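PDB 4R78: choline kinase from Streptococcus pneumoniae, which probably transfers a phosphate group from ATP to choline, and is seen here with AMP bound. Local coordinates for residues Ile115-Ile129 against Pro199-Tyr211. Residues are numbered along the deposited sequence; the frame is centred on the assembly and turned at random.
Sequences ITLDSTSIKTKFDKI and PENFIESPQGRLY. With AMP (adenosine monophosphate), chain C.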
ATOM      1  N   ILE A 115       6.889 -16.497  -5.245  1.00 24.16           N
ATOM      2  CA  ILE A 115       5.878 -16.191  -6.248  1.00 23.48           C
ATOM      3  C   ILE A 115       5.074 -14.972  -5.805  1.00 22.73           C
ATOM      4  O   ILE A 115       4.418 -14.994  -4.760  1.00 22.86           O
ATOM      5  CB  ILE A 115       4.935 -17.393  -6.525  1.00 23.81           C
ATOM      6  CG1 ILE A 115       5.717 -18.581  -7.096  1.00 24.43           C
ATOM      7  CG2 ILE A 115       3.811 -17.001  -7.484  1.00 24.10           C
ATOM      8  CD1 ILE A 115       6.225 -19.559  -6.045  1.00 26.20           C
ATOM      9  N   THR A 116       5.142 -13.915  -6.606  1.00 21.71           N
ATOM     10  CA  THR A 116       4.374 -12.702  -6.361  1.00 20.79           C
ATOM     11  C   THR A 116       2.979 -12.889  -6.944  1.00 20.17           C
ATOM     12  O   THR A 116       2.830 -13.276  -8.107  1.00 20.49           O
ATOM     13  CB  THR A 116       5.061 -11.480  -7.000  1.00 20.77           C
ATOM     14  OG1 THR A 116       6.407 -11.391  -6.517  1.00 21.47           O
ATOM     15  CG2 THR A 116       4.324 -10.196  -6.660  1.00 20.72           C
ATOM     16  N   LEU A 117       1.956 -12.638  -6.133  1.00 19.44           N
ATOM     17  CA  LEU A 117       0.581 -12.805  -6.595  1.00 19.00           C
ATOM     18  C   LEU A 117       0.173 -11.688  -7.550  1.00 18.93           C
ATOM     19  O   LEU A 117       0.759 -10.607  -7.549  1.00 18.73           O
ATOM     20  CB  LEU A 117      -0.406 -12.888  -5.420  1.00 18.78           C
ATOM     21  CG  LEU A 117      -0.304 -14.041  -4.409  1.00 18.74           C
ATOM     22  CD1 LEU A 117      -1.590 -14.141  -3.596  1.00 18.50           C
ATOM     23  CD2 LEU A 117       0.011 -15.382  -5.063  1.00 18.89           C
ATOM     24  N   ASP A 118      -0.816 -11.981  -8.386  1.00 19.18           N
ATOM     25  CA  ASP A 118      -1.455 -10.981  -9.240  1.00 19.72           C
ATOM     26  C   ASP A 118      -2.969 -11.175  -9.106  1.00 19.76           C
ATOM     27  O   ASP A 118      -3.401 -12.028  -8.339  1.00 19.27           O
ATOM     28  CB  ASP A 118      -0.975 -11.116 -10.693  1.00 20.00           C
ATOM     29  CG  ASP A 118      -1.253 -12.485 -11.283  1.00 21.48           C
ATOM     30  OD1 ASP A 118      -2.424 -12.771 -11.587  1.00 23.70           O
ATOM     31  OD2 ASP A 118      -0.295 -13.266 -11.468  1.00 23.88           O
ATOM     32  N   SER A 119      -3.772 -10.403  -9.837  1.00 20.36           N
ATOM     33  CA  SER A 119      -5.238 -10.503  -9.704  1.00 21.21           C
ATOM     34  C   SER A 119      -5.779 -11.919  -9.905  1.00 21.39           C
ATOM     35  O   SER A 119      -6.661 -12.366  -9.169  1.00 21.72           O
ATOM     36  CB  SER A 119      -5.950  -9.566 -10.672  1.00 21.47           C
ATOM     37  OG  SER A 119      -5.892 -10.082 -11.991  1.00 22.99           O
ATOM     38  N   THR A 120      -5.253 -12.622 -10.905  1.00 21.13           N
ATOM     39  CA  THR A 120      -5.739 -13.959 -11.223  1.00 21.24           C
ATOM     40  C   THR A 120      -5.389 -14.961 -10.132  1.00 20.64           C
ATOM     41  O   THR A 120      -6.238 -15.748  -9.715  1.00 20.89           O
ATOM     42  CB  THR A 120      -5.230 -14.454 -12.594  1.00 21.39           C
ATOM     43  OG1 THR A 120      -3.849 -14.826 -12.486  1.00 22.91           O
ATOM     44  CG2 THR A 120      -5.399 -13.359 -13.642  1.00 22.00           C
ATOM     45  N   SER A 121      -4.141 -14.929  -9.662  1.00 20.07           N
ATOM     46  CA  SER A 121      -3.717 -15.875  -8.635  1.00 19.53           C
ATOM     47  C   SER A 121      -4.331 -15.573  -7.268  1.00 19.07           C
ATOM     48  O   SER A 121      -4.584 -16.491  -6.495  1.00 19.48           O
ATOM     49  CB  SER A 121      -2.192 -15.985  -8.552  1.00 19.51           C
ATOM     50  OG  SER A 121      -1.585 -14.730  -8.320  1.00 19.01           O
ATOM     51  N   ILE A 122      -4.589 -14.296  -6.983  1.00 18.51           N
ATOM     52  CA  ILE A 122      -5.223 -13.912  -5.721  1.00 18.29           C
ATOM     53  C   ILE A 122      -6.634 -14.506  -5.608  1.00 17.69           C
ATOM     54  O   ILE A 122      -7.078 -14.884  -4.521  1.00 17.49           O
ATOM     55  CB  ILE A 122      -5.220 -12.364  -5.521  1.00 18.36           C
ATOM     56  CG1 ILE A 122      -5.286 -12.011  -4.034  1.00 19.62           C
ATOM     57  CG2 ILE A 122      -6.333 -11.691  -6.305  1.00 18.95           C
ATOM     58  CD1 ILE A 122      -4.787 -10.613  -3.712  1.00 20.80           C
ATOM     59  N   LYS A 123      -7.311 -14.628  -6.747  1.00 17.28           N
ATOM     60  CA  LYS A 123      -8.680 -15.135  -6.792  1.00 17.09           C
ATOM     61  C   LYS A 123      -8.796 -16.637  -6.513  1.00 17.51           C
ATOM     62  O   LYS A 123      -9.888 -17.137  -6.244  1.00 17.58           O
ATOM     63  CB  LYS A 123      -9.341 -14.754  -8.120  1.00 16.88           C
ATOM     64  CG  LYS A 123      -9.681 -13.272  -8.202  1.00 16.29           C
ATOM     65  CD  LYS A 123      -9.827 -12.787  -9.632  1.00 17.99           C
ATOM     66  CE  LYS A 123      -9.883 -11.270  -9.670  1.00 18.73           C
ATOM     67  NZ  LYS A 123     -10.306 -10.763 -11.005  1.00 21.38           N
ATOM     68  N   THR A 124      -7.670 -17.346  -6.563  1.00 17.67           N
ATOM     69  CA  THR A 124      -7.641 -18.767  -6.217  1.00 18.23           C
ATOM     70  C   THR A 124      -7.332 -19.012  -4.738  1.00 18.46           C
ATOM     71  O   THR A 124      -7.338 -20.161  -4.289  1.00 19.00           O
ATOM     72  CB  THR A 124      -6.616 -19.559  -7.074  1.00 18.06           C
ATOM     73  OG1 THR A 124      -5.280 -19.132  -6.763  1.00 18.57           O
ATOM     74  CG2 THR A 124      -6.886 -19.369  -8.565  1.00 18.43           C
ATOM     75  N   LYS A 125      -7.074 -17.943  -3.983  1.00 18.46           N
ATOM     76  CA  LYS A 125      -6.532 -18.084  -2.627  1.00 18.83           C
ATOM     77  C   LYS A 125      -7.322 -17.365  -1.533  1.00 18.59           C
ATOM     78  O   LYS A 125      -6.749 -16.935  -0.524  1.00 18.62           O
ATOM     79  CB  LYS A 125      -5.068 -17.645  -2.602  1.00 18.80           C
ATOM     80  CG  LYS A 125      -4.156 -18.556  -3.411  1.00 20.13           C
ATOM     81  CD  LYS A 125      -2.793 -17.933  -3.604  1.00 20.82           C
ATOM     82  CE  LYS A 125      -1.960 -18.715  -4.616  1.00 21.21           C
ATOM     83  NZ  LYS A 125      -1.554 -20.066  -4.125  1.00 22.38           N
ATOM     84  N   PHE A 126      -8.635 -17.261  -1.724  1.00 18.71           N
ATOM     85  CA  PHE A 126      -9.525 -16.663  -0.721  1.00 18.95           C
ATOM     86  C   PHE A 126      -9.450 -17.418   0.603  1.00 19.40           C
ATOM     87  O   PHE A 126      -9.582 -16.817   1.670  1.00 19.37           O
ATOM     88  CB  PHE A 126     -10.976 -16.657  -1.217  1.00 18.90           C
ATOM     89  CG  PHE A 126     -11.279 -15.605  -2.259  1.00 18.57           C
ATOM     90  CD1 PHE A 126     -10.262 -14.892  -2.894  1.00 18.01           C
ATOM     91  CD2 PHE A 126     -12.600 -15.357  -2.634  1.00 17.91           C
ATOM     92  CE1 PHE A 126     -10.558 -13.933  -3.863  1.00 18.14           C
ATOM     93  CE2 PHE A 126     -12.903 -14.406  -3.604  1.00 18.32           C
ATOM     94  CZ  PHE A 126     -11.882 -13.694  -4.218  1.00 18.05           C
ATOM     95  N   ASP A 127      -9.234 -18.733   0.526  1.00 19.80           N
ATOM     96  CA  ASP A 127      -9.125 -19.570   1.723  1.00 20.41           C
ATOM     97  C   ASP A 127      -7.974 -19.145   2.639  1.00 20.21           C
ATOM     98  O   ASP A 127      -8.022 -19.382   3.849  1.00 20.55           O
ATOM     99  CB  ASP A 127      -9.025 -21.062   1.353  1.00 20.91           C
ATOM    100  CG  ASP A 127      -7.746 -21.407   0.595  1.00 22.49           C
ATOM    101  OD1 ASP A 127      -7.245 -20.565  -0.177  1.00 24.61           O
ATOM    102  OD2 ASP A 127      -7.243 -22.539   0.771  1.00 25.72           O
ATOM    103  N   LYS A 128      -6.956 -18.514   2.056  1.00 20.10           N
ATOM    104  CA  LYS A 128      -5.819 -17.978   2.808  1.00 19.91           C
ATOM    105  C   LYS A 128      -5.948 -16.478   3.066  1.00 19.38           C
ATOM    106  O   LYS A 128      -5.589 -15.995   4.141  1.00 19.42           O
ATOM    107  CB  LYS A 128      -4.502 -18.226   2.063  1.00 20.43           C
ATOM    108  CG  LYS A 128      -4.057 -19.674   1.977  1.00 22.32           C
ATOM    109  CD  LYS A 128      -2.701 -19.758   1.291  1.00 24.74           C
ATOM    110  CE  LYS A 128      -2.169 -21.183   1.243  1.00 26.69           C
ATOM    111  NZ  LYS A 128      -0.819 -21.231   0.602  1.00 28.33           N
ATOM    112  N   ILE A 129      -6.444 -15.740   2.075  1.00 18.55           N
ATOM    113  CA  ILE A 129      -6.416 -14.276   2.144  1.00 17.98           C
ATOM    114  C   ILE A 129      -7.487 -13.692   3.062  1.00 17.41           C
ATOM    115  O   ILE A 129      -7.231 -12.706   3.757  1.00 16.99           O
ATOM    116  CB  ILE A 129      -6.405 -13.627   0.738  1.00 17.98           C
ATOM    117  CG1 ILE A 129      -5.103 -14.009   0.028  1.00 18.91           C
ATOM    118  CG2 ILE A 129      -6.502 -12.101   0.828  1.00 17.69           C
ATOM    119  CD1 ILE A 129      -5.164 -13.953  -1.467  1.00 20.62           C
ATOM    120  N   PRO A 199      -2.467  -6.629  -5.329  1.00 14.57           N
ATOM    121  CA  PRO A 199      -2.211  -8.069  -5.258  1.00 14.97           C
ATOM    122  C   PRO A 199      -0.728  -8.417  -5.160  1.00 15.14           C
ATOM    123  O   PRO A 199      -0.380  -9.426  -4.539  1.00 15.14           O
ATOM    124  CB  PRO A 199      -2.825  -8.612  -6.555  1.00 15.13           C
ATOM    125  CG  PRO A 199      -2.993  -7.453  -7.432  1.00 15.47           C
ATOM    126  CD  PRO A 199      -3.150  -6.245  -6.578  1.00 14.77           C
ATOM    127  N   GLU A 200       0.134  -7.580  -5.738  1.00 15.33           N
ATOM    128  CA  GLU A 200       1.580  -7.823  -5.698  1.00 15.85           C
ATOM    129  C   GLU A 200       2.193  -7.621  -4.308  1.00 15.72           C
ATOM    130  O   GLU A 200       3.386  -7.863  -4.110  1.00 16.26           O
ATOM    131  CB  GLU A 200       2.323  -7.012  -6.775  1.00 16.03           C
ATOM    132  CG  GLU A 200       2.322  -5.495  -6.587  1.00 17.11           C
ATOM    133  CD  GLU A 200       1.149  -4.795  -7.272  1.00 18.35           C
ATOM    134  OE1 GLU A 200       1.256  -3.571  -7.510  1.00 20.01           O
ATOM    135  OE2 GLU A 200       0.121  -5.446  -7.568  1.00 18.80           O
ATOM    136  N   ASN A 201       1.378  -7.189  -3.346  1.00 15.63           N
ATOM    137  CA  ASN A 201       1.811  -7.155  -1.948  1.00 15.66           C
ATOM    138  C   ASN A 201       1.596  -8.483  -1.224  1.00 15.70           C
ATOM    139  O   ASN A 201       1.876  -8.602  -0.031  1.00 15.67           O
ATOM    140  CB  ASN A 201       1.173  -5.981  -1.194  1.00 15.52           C
ATOM    141  CG  ASN A 201       1.900  -4.671  -1.444  1.00 15.87           C
ATOM    142  OD1 ASN A 201       3.013  -4.659  -1.970  1.00 16.31           O
ATOM    143  ND2 ASN A 201       1.280  -3.564  -1.064  1.00 15.30           N
ATOM    144  N   PHE A 202       1.109  -9.482  -1.957  1.00 15.72           N
ATOM    145  CA  PHE A 202       1.061 -10.848  -1.455  1.00 16.10           C
ATOM    146  C   PHE A 202       2.123 -11.661  -2.174  1.00 16.66           C
ATOM    147  O   PHE A 202       2.164 -11.691  -3.409  1.00 16.47           O
ATOM    148  CB  PHE A 202      -0.320 -11.465  -1.678  1.00 15.94           C
ATOM    149  CG  PHE A 202      -1.415 -10.841  -0.855  1.00 15.77           C
ATOM    150  CD1 PHE A 202      -1.746 -11.360   0.393  1.00 15.97           C
ATOM    151  CD2 PHE A 202      -2.123  -9.743  -1.331  1.00 16.08           C
ATOM    152  CE1 PHE A 202      -2.771 -10.791   1.158  1.00 16.50           C
ATOM    153  CE2 PHE A 202      -3.146  -9.163  -0.574  1.00 15.91           C
ATOM    154  CZ  PHE A 202      -3.468  -9.692   0.671  1.00 15.93           C
ATOM    155  N   ILE A 203       2.998 -12.293  -1.400  1.00 17.47           N
ATOM    156  CA  ILE A 203       4.053 -13.127  -1.974  1.00 18.59           C
ATOM    157  C   ILE A 203       4.073 -14.484  -1.280  1.00 19.19           C
ATOM    158  O   ILE A 203       3.811 -14.586  -0.077  1.00 19.30           O
ATOM    159  CB  ILE A 203       5.458 -12.444  -1.951  1.00 18.95           C
ATOM    160  CG1 ILE A 203       5.965 -12.260  -0.518  1.00 19.16           C
ATOM    161  CG2 ILE A 203       5.437 -11.112  -2.714  1.00 19.20           C
ATOM    162  CD1 ILE A 203       7.465 -12.023  -0.422  1.00 21.42           C
ATOM    163  N   GLU A 204       4.359 -15.522  -2.055  1.00 20.16           N
ATOM    164  CA  GLU A 204       4.303 -16.888  -1.558  1.00 21.43           C
ATOM    165  C   GLU A 204       5.692 -17.515  -1.531  1.00 21.87           C
ATOM    166  O   GLU A 204       6.430 -17.456  -2.518  1.00 21.93           O
ATOM    167  CB  GLU A 204       3.344 -17.720  -2.418  1.00 21.58           C
ATOM    168  CG  GLU A 204       2.921 -19.048  -1.810  1.00 23.46           C
ATOM    169  CD  GLU A 204       1.811 -19.712  -2.605  1.00 25.90           C
ATOM    170  OE1 GLU A 204       0.640 -19.298  -2.460  1.00 27.70           O
ATOM    171  OE2 GLU A 204       2.110 -20.647  -3.374  1.00 27.66           O
ATOM    172  N   SER A 205       6.042 -18.087  -0.380  1.00 22.83           N
ATOM    173  CA  SER A 205       7.255 -18.884  -0.213  1.00 23.62           C
ATOM    174  C   SER A 205       7.148 -20.149  -1.066  1.00 23.97           C
ATOM    175  O   SER A 205       6.041 -20.649  -1.282  1.00 24.07           O
ATOM    176  CB  SER A 205       7.412 -19.269   1.263  1.00 23.80           C
ATOM    177  OG  SER A 205       8.506 -20.154   1.468  1.00 24.70           O
ATOM    178  N   PRO A 206       8.291 -20.668  -1.557  1.00 24.50           N
ATOM    179  CA  PRO A 206       8.266 -21.952  -2.267  1.00 24.95           C
ATOM    180  C   PRO A 206       7.703 -23.105  -1.421  1.00 25.31           C
ATOM    181  O   PRO A 206       7.279 -24.119  -1.979  1.00 25.68           O
ATOM    182  CB  PRO A 206       9.743 -22.203  -2.609  1.00 24.94           C
ATOM    183  CG  PRO A 206      10.526 -21.254  -1.748  1.00 24.86           C
ATOM    184  CD  PRO A 206       9.637 -20.069  -1.559  1.00 24.52           C
ATOM    185  N   GLN A 207       7.697 -22.942  -0.097  1.00 25.59           N
ATOM    186  CA  GLN A 207       7.141 -23.945   0.820  1.00 25.59           C
ATOM    187  C   GLN A 207       5.650 -23.742   1.118  1.00 25.26           C
ATOM    188  O   GLN A 207       5.043 -24.531   1.851  1.00 25.51           O
ATOM    189  CB  GLN A 207       7.943 -23.999   2.126  1.00 25.87           C
ATOM    190  CG  GLN A 207       9.275 -24.738   2.010  1.00 26.55           C
ATOM    191  CD  GLN A 207      10.359 -23.905   1.356  1.00 27.98           C
ATOM    192  OE1 GLN A 207      10.727 -22.842   1.858  1.00 28.64           O
ATOM    193  NE2 GLN A 207      10.879 -24.385   0.232  1.00 28.30           N
ATOM    194  N   GLY A 208       5.070 -22.678   0.561  1.00 24.83           N
ATOM    195  CA  GLY A 208       3.622 -22.473   0.610  1.00 23.91           C
ATOM    196  C   GLY A 208       3.114 -21.316   1.451  1.00 23.29           C
ATOM    197  O   GLY A 208       1.982 -20.854   1.251  1.00 23.22           O
ATOM    198  N   ARG A 209       3.933 -20.856   2.398  1.00 22.49           N
ATOM    199  CA  ARG A 209       3.562 -19.741   3.274  1.00 21.73           C
ATOM    200  C   ARG A 209       3.307 -18.461   2.484  1.00 20.77           C
ATOM    201  O   ARG A 209       4.122 -18.059   1.649  1.00 20.50           O
ATOM    202  CB  ARG A 209       4.639 -19.496   4.337  1.00 21.76           C
ATOM    203  CG  ARG A 209       4.291 -18.404   5.346  1.00 22.39           C
ATOM    204  CD  ARG A 209       5.334 -18.318   6.452  1.00 22.51           C
ATOM    205  NE  ARG A 209       5.066 -17.211   7.369  1.00 23.00           N
ATOM    206  CZ  ARG A 209       5.828 -16.888   8.412  1.00 22.97           C
ATOM    207  NH1 ARG A 209       6.923 -17.584   8.697  1.00 23.43           N
ATOM    208  NH2 ARG A 209       5.490 -15.862   9.180  1.00 22.43           N
ATOM    209  N   LEU A 210       2.165 -17.840   2.762  1.00 19.91           N
ATOM    210  CA  LEU A 210       1.780 -16.599   2.110  1.00 18.78           C
ATOM    211  C   LEU A 210       2.080 -15.414   3.019  1.00 18.29           C
ATOM    212  O   LEU A 210       1.687 -15.401   4.187  1.00 18.25           O
ATOM    213  CB  LEU A 210       0.290 -16.625   1.744  1.00 18.74           C
ATOM    214  CG  LEU A 210      -0.246 -15.484   0.874  1.00 19.10           C
ATOM    215  CD1 LEU A 210       0.466 -15.432  -0.475  1.00 19.11           C
ATOM    216  CD2 LEU A 210      -1.746 -15.629   0.678  1.00 19.83           C
ATOM    217  N   TYR A 211       2.779 -14.429   2.465  1.00 17.41           N
ATOM    218  CA  TYR A 211       3.101 -13.198   3.173  1.00 16.95           C
ATOM    219  C   TYR A 211       2.300 -12.030   2.621  1.00 16.35           C
ATOM    220  O   TYR A 211       1.959 -12.002   1.438  1.00 16.13           O
ATOM    221  CB  TYR A 211       4.590 -12.875   3.035  1.00 17.04           C
ATOM    222  CG  TYR A 211       5.514 -13.849   3.724  1.00 17.66           C
ATOM    223  CD1 TYR A 211       5.826 -13.704   5.075  1.00 18.15           C
ATOM    224  CD2 TYR A 211       6.094 -14.900   3.017  1.00 17.25           C
ATOM    225  CE1 TYR A 211       6.689 -14.590   5.709  1.00 18.06           C
ATOM    226  CE2 TYR A 211       6.954 -15.793   3.642  1.00 18.15           C
ATOM    227  CZ  TYR A 211       7.250 -15.630   4.983  1.00 18.53           C
ATOM    228  OH  TYR A 211       8.101 -16.507   5.607  1.00 19.47           O
TER
HETATM  229  P   AMP C 302       5.617  -4.223  -4.726  0.20 35.70           P
HETATM  230  O1P AMP C 302       5.022  -2.869  -4.424  0.50 35.91           O
HETATM  231  O2P AMP C 302       5.863  -4.483  -6.192  0.30 35.77           O
HETATM  232  O3P AMP C 302       4.959  -5.366  -3.991  0.30 35.60           O
HETATM  233  O5' AMP C 302       7.095  -4.169  -4.090  0.20 35.33           O
HETATM  234  C5' AMP C 302       7.691  -5.347  -3.548  0.50 34.73           C
HETATM  235  C4' AMP C 302       7.890  -6.380  -4.650  0.50 34.28           C
HETATM  236  O4' AMP C 302       9.186  -6.977  -4.527  0.50 34.22           O
HETATM  237  C3' AMP C 302       6.871  -7.504  -4.551  0.50 33.98           C
HETATM  238  O3' AMP C 302       5.850  -7.362  -5.544  1.00 33.21           O
HETATM  239  C2' AMP C 302       7.664  -8.780  -4.750  0.50 33.91           C
HETATM  240  O2' AMP C 302       7.594  -9.207  -6.110  1.00 33.89           O
HETATM  241  C1' AMP C 302       9.106  -8.407  -4.451  0.50 34.03           C
HETATM  242  N9  AMP C 302       9.493  -8.881  -3.095  1.00 34.04           N
HETATM  243  C8  AMP C 302       9.221  -8.253  -1.935  1.00 33.64           C
HETATM  244  N7  AMP C 302       9.710  -8.931  -0.867  1.00 33.67           N
HETATM  245  C5  AMP C 302      10.323 -10.024  -1.345  1.00 34.14           C
HETATM  246  C6  AMP C 302      11.055 -11.169  -0.757  1.00 33.95           C
HETATM  247  N6  AMP C 302      11.221 -11.259   0.584  1.00 34.47           N
HETATM  248  N1  AMP C 302      11.547 -12.107  -1.599  1.00 34.10           N
HETATM  249  C2  AMP C 302      11.382 -12.021  -2.935  1.00 34.34           C
HETATM  250  N3  AMP C 302      10.726 -11.007  -3.537  1.00 34.26           N
HETATM  251  C4  AMP C 302      10.181  -9.994  -2.813  1.00 33.93           C
HETATM  252  O   HOH W   1       0.658 -21.227  -5.688  1.00 38.54           O
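Glu204 meets Lys125 because its CG stands opposite the backbone N (chi1 -165°) and its chain runs on extended, whereas the lysine bends at its last torsion (chi4 -68°) to turn NZ onto OE1. The salt bridge, Lys125 NZ to Glu204 OE1 at 2.9 Å, uses the syn lone pair of the carboxylate oxygen, and a water joins the same NZ to Glu204 OE2, so the ammonium holds OE1 directly and OE2 through the water. Lys128, extended beyond CG, gives its NZ to Gly208 O at 2.9 Å and makes a long second ion pair with Glu204 OE1. The carboxylate belongs to a small antiparallel sheet of the protein kinase-like fold, in which Ile115 and Glu204 form a hydrogen-bonded pair and Leu117 N reaches Phe202 O at 2.9 Å, nearly straight (171°). On the sheet face bearing Thr116 and Ile203 sits the nucleotide: Thr116 OG1 and the ribose O2' of AMP share a hydrogen bond of 2.5 Å, the ribose O3' donates to Glu200 O, and Ile203 CD1 touches the adenine at C5. Deeper in, Leu117 CD1 presses on Phe202 CB at 3.5 Å, while Ile122 CD1 and Ile129 CG2 meet the Phe202 ring obliquely, near CD2 and CZ.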